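Mandelate racemase/muconate lactonizing protein (Thermobispora bispora, PDB 3VC5) probably catalyses the magnesium-dependent dehydration of D-glucarate to 5-dehydro-4-deoxy-D-glucarate, the first step in breaking this sugar acid down. Local coordinates at residues R97-V102 and S122-V127; R197-E202 and H367-D372; T351-A354 and A359-H362. All blocks are in the same frame, centred on the assembly; numbering follows the deposited sequence.

In the fold
Interaction 1 comes first along the chain, pairing helices 95-106 and 123-146 of the N-terminal domain; interactions 2 and 3 follow in the barrel domain of the enolase superfamily. Interaction 2 joins helix 189-203, which follows the first barrel strand, to the loop before the last, 388-390; interaction 3 falls between its two segments in sequence and folds the end of helix 344-355 against the start of that loop. Centres of interactions 1 and 2 are about 35 Å apart, on opposite sides of the chain's centre; those of 2 and 3 are about 21 Å apart. Of the three, only interaction 2 reaches the phosphate site, through His367, while the others are packing within their own domains.

Interaction 1: residues R97-V102 and S122-V127; sequences RIYRRV and SRVKTV
The ring of Tyr99 carries Val127 on one face: Val127 CG1 lies 4.0 Å from the ring centroid and 28° off its normal, a CH-pi contact displaced toward the hydroxyl-bearing end of the ring, where CG1 comes within 3.6 Å of Tyr99 CZ. At the tip of the same side chain, Val124 CG1 stands 4.2 Å from Tyr99 OH. Val102 CG1 lies 3.8 Å from Val127 O and 4.1 Å from Val127 CG1, the two valines lying alongside with reversed directions. The long tyrosine bridges the separation of the helices, whose short axes approach to 11.2 Å at 117°. The pair belongs to the helical part of the N-terminal domain of the enolase superfamily, which accompanies a three-stranded antiparallel sheet. Tyr99 reaches across because its CG is anti to the backbone N (chi1 -168°), and its OH is hydrogen-bonded to Asp128, one residue beyond Val127. Phe131 adds an edge-to-face ring contact. Farther out, Ser122 is the N-cap of the second helix: its OG accepts from Lys125 N at 3.2 Å, while Thr126 N and OG1 both donate to Ser122 O, one from each side of the carbonyl plane.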
ATOM      1  N   ARG A  97       8.023  -7.620 -11.916  1.00 23.98           N
ATOM      2  CA  ARG A  97       9.093  -8.037 -12.808  1.00 23.88           C
ATOM      3  C   ARG A  97       9.664  -6.851 -13.601  1.00 23.70           C
ATOM      4  O   ARG A  97      10.875  -6.740 -13.790  1.00 25.69           O
ATOM      5  CB  ARG A  97       8.568  -9.113 -13.752  1.00 27.76           C
ATOM      6  CG  ARG A  97       9.635  -9.926 -14.409  1.00 37.53           C
ATOM      7  CD  ARG A  97       9.066 -11.228 -15.042  1.00 49.49           C
ATOM      8  NE  ARG A  97      10.122 -11.964 -15.721  1.00 62.12           N
ATOM      9  CZ  ARG A  97       9.920 -12.886 -16.657  1.00 62.18           C
ATOM     10  NH1 ARG A  97       8.690 -13.183 -17.037  1.00 68.95           N
ATOM     11  NH2 ARG A  97      10.952 -13.505 -17.216  1.00 69.15           N
ATOM     12  N   ILE A  98       8.786  -5.984 -14.101  1.00 24.01           N
ATOM     13  CA  ILE A  98       9.246  -4.788 -14.799  1.00 23.38           C
ATOM     14  C   ILE A  98      10.077  -3.895 -13.862  1.00 21.51           C
ATOM     15  O   ILE A  98      11.125  -3.359 -14.244  1.00 22.27           O
ATOM     16  CB  ILE A  98       8.032  -4.008 -15.402  1.00 22.46           C
ATOM     17  CG1 ILE A  98       7.410  -4.829 -16.531  1.00 25.11           C
ATOM     18  CG2 ILE A  98       8.436  -2.595 -15.868  1.00 24.44           C
ATOM     19  CD1 ILE A  98       6.027  -4.332 -16.960  1.00 25.50           C
ATOM     20  N   TYR A  99       9.621  -3.749 -12.626  1.00 23.42           N
ATOM     21  CA  TYR A  99      10.418  -3.012 -11.624  1.00 23.41           C
ATOM     22  C   TYR A  99      11.830  -3.599 -11.442  1.00 24.04           C
ATOM     23  O   TYR A  99      12.820  -2.860 -11.447  1.00 23.02           O
ATOM     24  CB  TYR A  99       9.691  -2.966 -10.277  1.00 22.65           C
ATOM     25  CG  TYR A  99      10.308  -1.992  -9.312  1.00 22.00           C
ATOM     26  CD1 TYR A  99       9.853  -0.696  -9.233  1.00 22.51           C
ATOM     27  CD2 TYR A  99      11.329  -2.391  -8.435  1.00 22.69           C
ATOM     28  CE1 TYR A  99      10.397   0.218  -8.361  1.00 23.65           C
ATOM     29  CE2 TYR A  99      11.883  -1.486  -7.539  1.00 29.27           C
ATOM     30  CZ  TYR A  99      11.403  -0.189  -7.496  1.00 23.81           C
ATOM     31  OH  TYR A  99      11.974   0.697  -6.602  1.00 29.21           O
ATOM     32  N   ARG A 100      11.934  -4.929 -11.313  1.00 24.10           N
ATOM     33  CA  ARG A 100      13.257  -5.573 -11.158  1.00 24.50           C
ATOM     34  C   ARG A 100      14.122  -5.369 -12.407  1.00 25.11           C
ATOM     35  O   ARG A 100      15.322  -5.136 -12.287  1.00 24.65           O
ATOM     36  CB  ARG A 100      13.109  -7.067 -10.850  1.00 28.24           C
ATOM     37  CG  ARG A 100      12.567  -7.355  -9.452  1.00 35.25           C
ATOM     38  CD  ARG A 100      12.799  -8.821  -9.042  1.00 50.11           C
ATOM     39  NE  ARG A 100      12.354  -9.737 -10.088  1.00 57.20           N
ATOM     40  CZ  ARG A 100      11.132 -10.257 -10.170  1.00 61.36           C
ATOM     41  NH1 ARG A 100      10.206  -9.968  -9.260  1.00 58.11           N
ATOM     42  NH2 ARG A 100      10.835 -11.072 -11.174  1.00 60.85           N
ATOM     43  N   ARG A 101      13.511  -5.391 -13.599  1.00 24.34           N
ATOM     44  CA  ARG A 101      14.266  -5.153 -14.836  1.00 24.12           C
ATOM     45  C   ARG A 101      14.805  -3.714 -14.879  1.00 25.47           C
ATOM     46  O   ARG A 101      15.968  -3.478 -15.238  1.00 25.79           O
ATOM     47  CB  ARG A 101      13.368  -5.438 -16.062  1.00 25.30           C
ATOM     48  CG  ARG A 101      14.040  -5.326 -17.437  1.00 30.25           C
ATOM     49  CD  ARG A 101      15.091  -6.411 -17.734  1.00 35.09           C
ATOM     50  NE  ARG A 101      14.616  -7.790 -17.560  1.00 40.61           N
ATOM     51  CZ  ARG A 101      13.968  -8.527 -18.470  1.00 41.87           C
ATOM     52  NH1 ARG A 101      13.650  -8.031 -19.669  1.00 41.25           N
ATOM     53  NH2 ARG A 101      13.623  -9.782 -18.177  1.00 45.85           N
ATOM     54  N   VAL A 102      13.975  -2.754 -14.482  1.00 24.31           N
ATOM     55  CA  VAL A 102      14.428  -1.360 -14.423  1.00 23.84           C
ATOM     56  C   VAL A 102      15.590  -1.239 -13.414  1.00 23.28           C
ATOM     57  O   VAL A 102      16.606  -0.568 -13.685  1.00 25.10           O
ATOM     58  CB  VAL A 102      13.285  -0.420 -14.036  1.00 21.59           C
ATOM     59  CG1 VAL A 102      13.822   0.973 -13.703  1.00 23.96           C
ATOM     60  CG2 VAL A 102      12.237  -0.327 -15.162  1.00 22.40           C
ATOM     61  N   SER A 122      18.918   9.145  -4.777  1.00 28.26           N
ATOM     62  CA  SER A 122      19.295   7.892  -4.155  1.00 27.00           C
ATOM     63  C   SER A 122      19.080   6.790  -5.171  1.00 27.07           C
ATOM     64  O   SER A 122      18.476   7.009  -6.235  1.00 25.19           O
ATOM     65  CB  SER A 122      18.439   7.602  -2.924  1.00 26.86           C
ATOM     66  OG  SER A 122      17.060   7.560  -3.256  1.00 27.81           O
ATOM     67  N   ARG A 123      19.531   5.594  -4.832  1.00 26.98           N
ATOM     68  CA  ARG A 123      19.314   4.456  -5.719  1.00 24.50           C
ATOM     69  C   ARG A 123      17.838   4.158  -5.913  1.00 27.35           C
ATOM     70  O   ARG A 123      17.385   4.010  -7.061  1.00 26.40           O
ATOM     71  CB  ARG A 123      20.008   3.197  -5.202  1.00 27.19           C
ATOM     72  CG  ARG A 123      19.787   1.985  -6.112  1.00 26.15           C
ATOM     73  CD  ARG A 123      20.713   2.004  -7.326  1.00 34.49           C
ATOM     74  NE  ARG A 123      21.993   1.333  -7.072  1.00 50.94           N
ATOM     75  CZ  ARG A 123      23.185   1.903  -7.228  1.00 51.72           C
ATOM     76  NH1 ARG A 123      23.263   3.157  -7.645  1.00 51.96           N
ATOM     77  NH2 ARG A 123      24.301   1.220  -6.975  1.00 43.70           N
ATOM     78  N   VAL A 124      17.080   4.065  -4.822  1.00 23.95           N
ATOM     79  CA  VAL A 124      15.661   3.726  -4.950  1.00 24.29           C
ATOM     80  C   VAL A 124      14.935   4.838  -5.687  1.00 23.09           C
ATOM     81  O   VAL A 124      14.111   4.563  -6.530  1.00 23.84           O
ATOM     82  CB  VAL A 124      14.982   3.396  -3.588  1.00 25.17           C
ATOM     83  CG1 VAL A 124      13.472   3.299  -3.721  1.00 24.48           C
ATOM     84  CG2 VAL A 124      15.609   2.129  -2.994  1.00 30.10           C
ATOM     85  N   LYS A 125      15.205   6.103  -5.355  1.00 22.48           N
ATOM     86  CA  LYS A 125      14.480   7.157  -6.041  1.00 21.30           C
ATOM     87  C   LYS A 125      14.801   7.144  -7.536  1.00 21.45           C
ATOM     88  O   LYS A 125      13.930   7.456  -8.377  1.00 21.49           O
ATOM     89  CB  LYS A 125      14.814   8.530  -5.407  1.00 23.77           C
ATOM     90  CG  LYS A 125      13.887   9.671  -5.814  1.00 22.95           C
ATOM     91  CD  LYS A 125      14.277  10.939  -5.059  1.00 29.94           C
ATOM     92  CE  LYS A 125      13.748  12.186  -5.634  1.00 30.94           C
ATOM     93  NZ  LYS A 125      14.710  13.332  -5.486  1.00 28.54           N
ATOM     94  N   THR A 126      16.046   6.821  -7.894  1.00 22.20           N
ATOM     95  CA  THR A 126      16.429   6.771  -9.312  1.00 22.18           C
ATOM     96  C   THR A 126      15.645   5.668 -10.026  1.00 22.97           C
ATOM     97  O   THR A 126      15.034   5.890 -11.101  1.00 23.13           O
ATOM     98  CB  THR A 126      17.938   6.529  -9.460  1.00 22.70           C
ATOM     99  OG1 THR A 126      18.621   7.658  -8.904  1.00 24.05           O
ATOM    100  CG2 THR A 126      18.326   6.387 -10.944  1.00 24.70           C
ATOM    101  N   VAL A 127      15.604   4.497  -9.404  1.00 23.21           N
ATOM    102  CA  VAL A 127      14.833   3.353  -9.961  1.00 24.15           C
ATOM    103  C   VAL A 127      13.348   3.722 -10.061  1.00 22.34           C
ATOM    104  O   VAL A 127      12.708   3.487 -11.090  1.00 22.55           O
ATOM    105  CB  VAL A 127      15.001   2.110  -9.099  1.00 22.86           C
ATOM    106  CG1 VAL A 127      14.047   0.970  -9.576  1.00 25.40           C
ATOM    107  CG2 VAL A 127      16.457   1.657  -9.138  1.00 27.05           C
TER

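Interaction 2: residues R197-E202 and H367-D372; sequences RLLIGE and HTPWQD. With PO4 (phosphate ion), chain B.
Trp370 starts off pointing away from helix 189-203, yet the far side of its indole comes back to touch it: Trp370 CZ2 lies 4.0 Å from Leu199 CD2. With CG anti to the carbonyl carbon (chi1 -64°), a chi2 of 116° turns the six-membered ring to Leu199. The contact joins two parts of the modified (beta/alpha)7-beta barrel of the enolase superfamily, the helix after its first strand and the loop that leads into its last. Leu199 crosses both partners at about a right angle. While CD2 meets the indole, Leu199 CG packs on the ring of Pro369, 4.1 Å from Pro369 CB. Both close approaches are carbon to carbon, and no hydrogen bond joins the segments. In the loop, Trp370, Gln371 and Asp372 each donate a backbone N-H to the carbonyl three residues earlier, successive overlapping turns that direct the Pro369 ring toward Leu199. The indole NE1 is hydrogen-bonded to Tyr167 O, and Phe169 and Phe183 meet the indole edge-to-face. Glu202 OE1 and Asp372 OD1 stay 5.7 Å apart, their expected repulsion probably offset by Arg182, which forms a salt bridge with each residue. At the start of the segment, His367 reaches a phosphate ion, probably from the crystallisation liquor, that is also hydrogen-bonded to Lys211 (the predicted proton acceptor), Asn42, His47 and Arg421. With ND1 hydrogen-bonded to Ser339, His367 donates from NE2 to phosphate O2 at 2.7 Å, an N-H...O angle of 137°, the oxygen lying at the ring edge near its plane.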
ATOM      1  N   ARG A 197      -6.059  36.414  -9.535  1.00 32.99           N
ATOM      2  CA  ARG A 197      -7.345  36.734 -10.174  1.00 32.69           C
ATOM      3  C   ARG A 197      -7.403  36.131 -11.570  1.00 32.94           C
ATOM      4  O   ARG A 197      -8.435  35.597 -11.991  1.00 32.94           O
ATOM      5  CB  ARG A 197      -7.557  38.244 -10.264  1.00 36.98           C
ATOM      6  CG  ARG A 197      -7.814  38.914  -8.929  1.00 38.21           C
ATOM      7  CD  ARG A 197      -8.359  40.319  -9.125  1.00 39.51           C
ATOM      8  NE  ARG A 197      -8.158  41.105  -7.911  1.00 42.74           N
ATOM      9  CZ  ARG A 197      -8.904  40.981  -6.815  1.00 50.61           C
ATOM     10  NH1 ARG A 197      -9.897  40.096  -6.788  1.00 50.46           N
ATOM     11  NH2 ARG A 197      -8.654  41.732  -5.747  1.00 53.53           N
ATOM     12  N   LEU A 198      -6.291  36.238 -12.285  1.00 31.57           N
ATOM     13  CA  LEU A 198      -6.197  35.715 -13.637  1.00 32.16           C
ATOM     14  C   LEU A 198      -6.381  34.179 -13.639  1.00 32.12           C
ATOM     15  O   LEU A 198      -7.268  33.661 -14.321  1.00 34.05           O
ATOM     16  CB  LEU A 198      -4.861  36.133 -14.259  1.00 32.79           C
ATOM     17  CG  LEU A 198      -4.561  35.887 -15.741  1.00 36.73           C
ATOM     18  CD1 LEU A 198      -3.285  36.597 -16.169  1.00 39.55           C
ATOM     19  CD2 LEU A 198      -4.457  34.416 -16.032  1.00 42.46           C
ATOM     20  N   LEU A 199      -5.573  33.457 -12.856  1.00 28.81           N
ATOM     21  CA  LEU A 199      -5.654  31.996 -12.848  1.00 25.45           C
ATOM     22  C   LEU A 199      -6.985  31.493 -12.299  1.00 26.95           C
ATOM     23  O   LEU A 199      -7.548  30.530 -12.820  1.00 28.20           O
ATOM     24  CB  LEU A 199      -4.505  31.383 -12.024  1.00 25.57           C
ATOM     25  CG  LEU A 199      -3.201  31.038 -12.764  1.00 32.19           C
ATOM     26  CD1 LEU A 199      -2.702  32.166 -13.618  1.00 40.27           C
ATOM     27  CD2 LEU A 199      -2.112  30.553 -11.785  1.00 36.85           C
ATOM     28  N   ILE A 200      -7.463  32.092 -11.209  1.00 28.58           N
ATOM     29  CA  ILE A 200      -8.732  31.671 -10.623  1.00 27.24           C
ATOM     30  C   ILE A 200      -9.886  31.953 -11.576  1.00 29.16           C
ATOM     31  O   ILE A 200     -10.800  31.136 -11.716  1.00 30.75           O
ATOM     32  CB  ILE A 200      -8.948  32.285  -9.215  1.00 26.55           C
ATOM     33  CG1 ILE A 200      -7.977  31.630  -8.218  1.00 31.70           C
ATOM     34  CG2 ILE A 200     -10.398  32.095  -8.732  1.00 33.48           C
ATOM     35  CD1 ILE A 200      -7.788  32.433  -6.923  1.00 32.73           C
ATOM     36  N   GLY A 201      -9.806  33.073 -12.287  1.00 29.01           N
ATOM     37  CA  GLY A 201     -10.856  33.412 -13.263  1.00 29.85           C
ATOM     38  C   GLY A 201     -10.936  32.353 -14.349  1.00 32.96           C
ATOM     39  O   GLY A 201     -12.028  31.964 -14.761  1.00 35.61           O
ATOM     40  N   GLU A 202      -9.776  31.878 -14.801  1.00 28.82           N
ATOM     41  CA  GLU A 202      -9.710  30.910 -15.899  1.00 27.41           C
ATOM     42  C   GLU A 202     -10.022  29.480 -15.500  1.00 30.08           C
ATOM     43  O   GLU A 202     -10.719  28.767 -16.233  1.00 30.64           O
ATOM     44  CB  GLU A 202      -8.358  30.997 -16.627  1.00 29.67           C
ATOM     45  CG  GLU A 202      -8.124  32.376 -17.272  1.00 31.75           C
ATOM     46  CD  GLU A 202      -6.766  32.545 -17.956  1.00 32.16           C
ATOM     47  OE1 GLU A 202      -5.954  31.598 -17.929  1.00 41.08           O
ATOM     48  OE2 GLU A 202      -6.525  33.640 -18.540  1.00 35.33           O
ATOM     49  N   HIS A 367       1.240  22.623 -12.476  1.00 21.50           N
ATOM     50  CA  HIS A 367       1.779  23.743 -13.259  1.00 22.31           C
ATOM     51  C   HIS A 367       0.931  24.024 -14.496  1.00 22.61           C
ATOM     52  O   HIS A 367       1.250  24.911 -15.274  1.00 23.99           O
ATOM     53  CB  HIS A 367       3.205  23.447 -13.703  1.00 23.22           C
ATOM     54  CG  HIS A 367       4.224  23.512 -12.596  1.00 20.88           C
ATOM     55  ND1 HIS A 367       4.350  22.536 -11.621  1.00 23.00           N
ATOM     56  CD2 HIS A 367       5.160  24.450 -12.309  1.00 20.48           C
ATOM     57  CE1 HIS A 367       5.340  22.865 -10.801  1.00 23.01           C
ATOM     58  NE2 HIS A 367       5.853  24.016 -11.204  1.00 21.65           N
ATOM     59  N   THR A 368      -0.141  23.265 -14.680  1.00 22.40           N
ATOM     60  CA  THR A 368      -0.895  23.329 -15.943  1.00 22.66           C
ATOM     61  C   THR A 368      -1.107  24.744 -16.524  1.00 25.91           C
ATOM     62  O   THR A 368      -0.821  24.961 -17.687  1.00 24.78           O
ATOM     63  CB  THR A 368      -2.240  22.570 -15.828  1.00 22.69           C
ATOM     64  OG1 THR A 368      -1.986  21.160 -15.658  1.00 24.52           O
ATOM     65  CG2 THR A 368      -3.110  22.812 -17.064  1.00 25.79           C
ATOM     66  N   PRO A 369      -1.569  25.722 -15.714  1.00 25.54           N
ATOM     67  CA  PRO A 369      -1.872  27.036 -16.358  1.00 23.58           C
ATOM     68  C   PRO A 369      -0.650  27.628 -17.084  1.00 21.52           C
ATOM     69  O   PRO A 369      -0.792  28.304 -18.110  1.00 24.85           O
ATOM     70  CB  PRO A 369      -2.251  27.916 -15.168  1.00 25.47           C
ATOM     71  CG  PRO A 369      -2.808  26.906 -14.137  1.00 28.27           C
ATOM     72  CD  PRO A 369      -1.891  25.721 -14.267  1.00 25.44           C
ATOM     73  N   TRP A 370       0.550  27.390 -16.542  1.00 22.38           N
ATOM     74  CA  TRP A 370       1.777  28.014 -17.036  1.00 22.56           C
ATOM     75  C   TRP A 370       2.163  27.480 -18.399  1.00 22.09           C
ATOM     76  O   TRP A 370       2.922  28.137 -19.138  1.00 25.78           O
ATOM     77  CB  TRP A 370       2.929  27.762 -16.020  1.00 20.55           C
ATOM     78  CG  TRP A 370       2.573  28.455 -14.707  1.00 22.37           C
ATOM     79  CD1 TRP A 370       2.346  27.865 -13.504  1.00 23.90           C
ATOM     80  CD2 TRP A 370       2.362  29.872 -14.505  1.00 25.56           C
ATOM     81  NE1 TRP A 370       2.014  28.820 -12.555  1.00 23.92           N
ATOM     82  CE2 TRP A 370       2.003  30.054 -13.154  1.00 27.04           C
ATOM     83  CE3 TRP A 370       2.415  30.995 -15.349  1.00 25.01           C
ATOM     84  CZ2 TRP A 370       1.742  31.325 -12.612  1.00 25.11           C
ATOM     85  CZ3 TRP A 370       2.149  32.248 -14.812  1.00 24.26           C
ATOM     86  CH2 TRP A 370       1.811  32.404 -13.467  1.00 24.46           C
ATOM     87  N   GLN A 371       1.678  26.270 -18.716  1.00 23.44           N
ATOM     88  CA  GLN A 371       1.988  25.682 -20.017  1.00 24.97           C
ATOM     89  C   GLN A 371       1.036  26.205 -21.101  1.00 24.23           C
ATOM     90  O   GLN A 371       1.206  25.898 -22.273  1.00 24.10           O
ATOM     91  CB  GLN A 371       1.987  24.156 -19.933  1.00 23.56           C
ATOM     92  CG  GLN A 371       3.417  23.599 -19.773  1.00 26.13           C
ATOM     93  CD  GLN A 371       4.189  24.334 -18.680  1.00 26.68           C
ATOM     94  OE1 GLN A 371       3.957  24.092 -17.476  1.00 24.13           O
ATOM     95  NE2 GLN A 371       5.088  25.250 -19.080  1.00 23.57           N
ATOM     96  N   ASP A 372       0.087  27.010 -20.703  1.00 27.11           N
ATOM     97  CA  ASP A 372      -0.800  27.723 -21.630  1.00 30.11           C
ATOM     98  C   ASP A 372      -1.328  26.906 -22.806  1.00 31.03           C
ATOM     99  O   ASP A 372      -1.317  27.350 -23.926  1.00 30.64           O
ATOM    100  CB  ASP A 372      -0.127  28.991 -22.096  1.00 37.95           C
ATOM    101  CG  ASP A 372      -1.110  30.108 -22.416  1.00 45.57           C
ATOM    102  OD1 ASP A 372      -2.242  30.102 -21.966  1.00 46.07           O
ATOM    103  OD2 ASP A 372      -0.721  30.950 -23.176  1.00 55.65           O
TER
HETATM  104  P   PO4 B 501       9.365  24.188  -9.411  1.00 24.80           P
HETATM  105  O1  PO4 B 501      10.073  25.487  -9.374  1.00 26.27           O
HETATM  106  O2  PO4 B 501       8.461  24.264 -10.624  1.00 27.55           O
HETATM  107  O3  PO4 B 501      10.304  23.068  -9.574  1.00 29.31           O
HETATM  108  O4  PO4 B 501       8.620  24.045  -8.184  1.00 29.00           O

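Interaction 3: residues T351-A354 and A359-H362; sequences THLA and AITH
Ile360 provides all of the apolar contact from its side, meeting Leu353 and Ala354 on the helix with two different branches. Its longer branch ends at CD1, which lies 4.0 Å from Ala354 CA and 4.1 Å from Leu353 CG, against the helix backbone as well as a side chain. The shorter branch, CG2, meets Ala354 CB at 4.1 Å. The torsions account for this division: CG2 is anti to the backbone N, CG1 lies beside that nitrogen (chi1 -61°), and the extended chi2 of 175° carries CD1 out to the helix. Leu353 crosses Ile360 at about a right angle, whereas the CA atoms of Ala354 and Ile360 lie 5.7 Å apart, as the small Ala354 side chain permits. All three residues are buried, and strand 334-337 lines the contact through Leu335 beside Ile360 and Met337 beside Leu353 and Ala354.

Polar interactions lie around this apolar centre, none of them a hydrogen bond across the two segments. Leu353 O is hydrogen-bonded to Thr357 OG1 in the short link between them, and the His362 imidazole is held at both nitrogens, ND1 by Glu261 and NE2 by Glu334. The chain thus turns back at the end of helix 344-355 and lies over strand 334-337, the seventh and last parallel strand of the (beta/alpha)7-beta barrel.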
ATOM      1  N   THR A 351      -4.554  12.674 -11.790  1.00 21.29           N
ATOM      2  CA  THR A 351      -5.976  12.757 -11.511  1.00 21.40           C
ATOM      3  C   THR A 351      -6.575  11.391 -11.145  1.00 20.38           C
ATOM      4  O   THR A 351      -7.336  11.289 -10.188  1.00 24.00           O
ATOM      5  CB  THR A 351      -6.701  13.413 -12.705  1.00 21.31           C
ATOM      6  OG1 THR A 351      -6.178  14.743 -12.873  1.00 22.27           O
ATOM      7  CG2 THR A 351      -8.224  13.464 -12.486  1.00 24.46           C
ATOM      8  N   HIS A 352      -6.220  10.340 -11.884  1.00 23.21           N
ATOM      9  CA  HIS A 352      -6.699   9.010 -11.519  1.00 21.53           C
ATOM     10  C   HIS A 352      -6.169   8.607 -10.150  1.00 21.68           C
ATOM     11  O   HIS A 352      -6.911   8.023  -9.342  1.00 24.08           O
ATOM     12  CB  HIS A 352      -6.284   7.941 -12.573  1.00 22.08           C
ATOM     13  CG  HIS A 352      -7.092   8.005 -13.825  1.00 24.27           C
ATOM     14  ND1 HIS A 352      -8.275   7.311 -13.975  1.00 23.09           N
ATOM     15  CD2 HIS A 352      -6.874   8.649 -15.002  1.00 24.15           C
ATOM     16  CE1 HIS A 352      -8.767   7.552 -15.183  1.00 23.16           C
ATOM     17  NE2 HIS A 352      -7.939   8.358 -15.824  1.00 24.03           N
ATOM     18  N   LEU A 353      -4.891   8.896  -9.892  1.00 21.92           N
ATOM     19  CA  LEU A 353      -4.313   8.531  -8.590  1.00 22.49           C
ATOM     20  C   LEU A 353      -5.064   9.262  -7.467  1.00 22.15           C
ATOM     21  O   LEU A 353      -5.529   8.648  -6.483  1.00 24.09           O
ATOM     22  CB  LEU A 353      -2.819   8.886  -8.551  1.00 23.80           C
ATOM     23  CG  LEU A 353      -2.126   8.783  -7.174  1.00 22.60           C
ATOM     24  CD1 LEU A 353      -2.163   7.338  -6.618  1.00 23.80           C
ATOM     25  CD2 LEU A 353      -0.693   9.292  -7.299  1.00 23.78           C
ATOM     26  N   ALA A 354      -5.180  10.586  -7.582  1.00 22.53           N
ATOM     27  CA  ALA A 354      -5.867  11.339  -6.517  1.00 22.74           C
ATOM     28  C   ALA A 354      -7.346  10.932  -6.381  1.00 23.48           C
ATOM     29  O   ALA A 354      -7.869  10.864  -5.262  1.00 25.50           O
ATOM     30  CB  ALA A 354      -5.753  12.844  -6.754  1.00 24.10           C
ATOM     31  N   ALA A 359      -6.939   8.910   0.962  1.00 32.23           N
ATOM     32  CA  ALA A 359      -6.169   9.840   1.793  1.00 34.64           C
ATOM     33  C   ALA A 359      -5.652  11.107   1.091  1.00 33.99           C
ATOM     34  O   ALA A 359      -5.163  12.026   1.764  1.00 34.74           O
ATOM     35  CB  ALA A 359      -5.017   9.105   2.502  1.00 36.78           C
ATOM     36  N   ILE A 360      -5.744  11.179  -0.239  1.00 32.39           N
ATOM     37  CA  ILE A 360      -5.296  12.393  -0.902  1.00 28.33           C
ATOM     38  C   ILE A 360      -6.481  13.341  -0.823  1.00 33.89           C
ATOM     39  O   ILE A 360      -7.379  13.318  -1.672  1.00 34.22           O
ATOM     40  CB  ILE A 360      -4.800  12.173  -2.350  1.00 28.19           C
ATOM     41  CG1 ILE A 360      -3.583  11.217  -2.346  1.00 29.88           C
ATOM     42  CG2 ILE A 360      -4.464  13.552  -2.978  1.00 32.27           C
ATOM     43  CD1 ILE A 360      -3.075  10.814  -3.736  1.00 31.66           C
ATOM     44  N   THR A 361      -6.472  14.160   0.225  1.00 34.54           N
ATOM     45  CA  THR A 361      -7.633  14.974   0.607  1.00 32.79           C
ATOM     46  C   THR A 361      -7.384  16.479   0.490  1.00 32.86           C
ATOM     47  O   THR A 361      -8.309  17.277   0.599  1.00 39.52           O
ATOM     48  CB  THR A 361      -8.079  14.632   2.059  1.00 33.74           C
ATOM     49  OG1 THR A 361      -6.926  14.600   2.915  1.00 39.28           O
ATOM     50  CG2 THR A 361      -8.773  13.279   2.091  1.00 45.99           C
ATOM     51  N   HIS A 362      -6.131  16.869   0.268  1.00 31.82           N
ATOM     52  CA  HIS A 362      -5.794  18.267   0.038  1.00 31.65           C
ATOM     53  C   HIS A 362      -5.781  18.513  -1.467  1.00 29.00           C
ATOM     54  O   HIS A 362      -5.566  17.571  -2.244  1.00 29.60           O
ATOM     55  CB  HIS A 362      -4.419  18.583   0.647  1.00 30.37           C
ATOM     56  CG  HIS A 362      -4.399  18.513   2.141  1.00 32.52           C
ATOM     57  ND1 HIS A 362      -4.661  19.603   2.948  1.00 35.17           N
ATOM     58  CD2 HIS A 362      -4.169  17.474   2.978  1.00 32.18           C
ATOM     59  CE1 HIS A 362      -4.561  19.243   4.220  1.00 34.66           C
ATOM     60  NE2 HIS A 362      -4.274  17.952   4.265  1.00 36.52           N
TER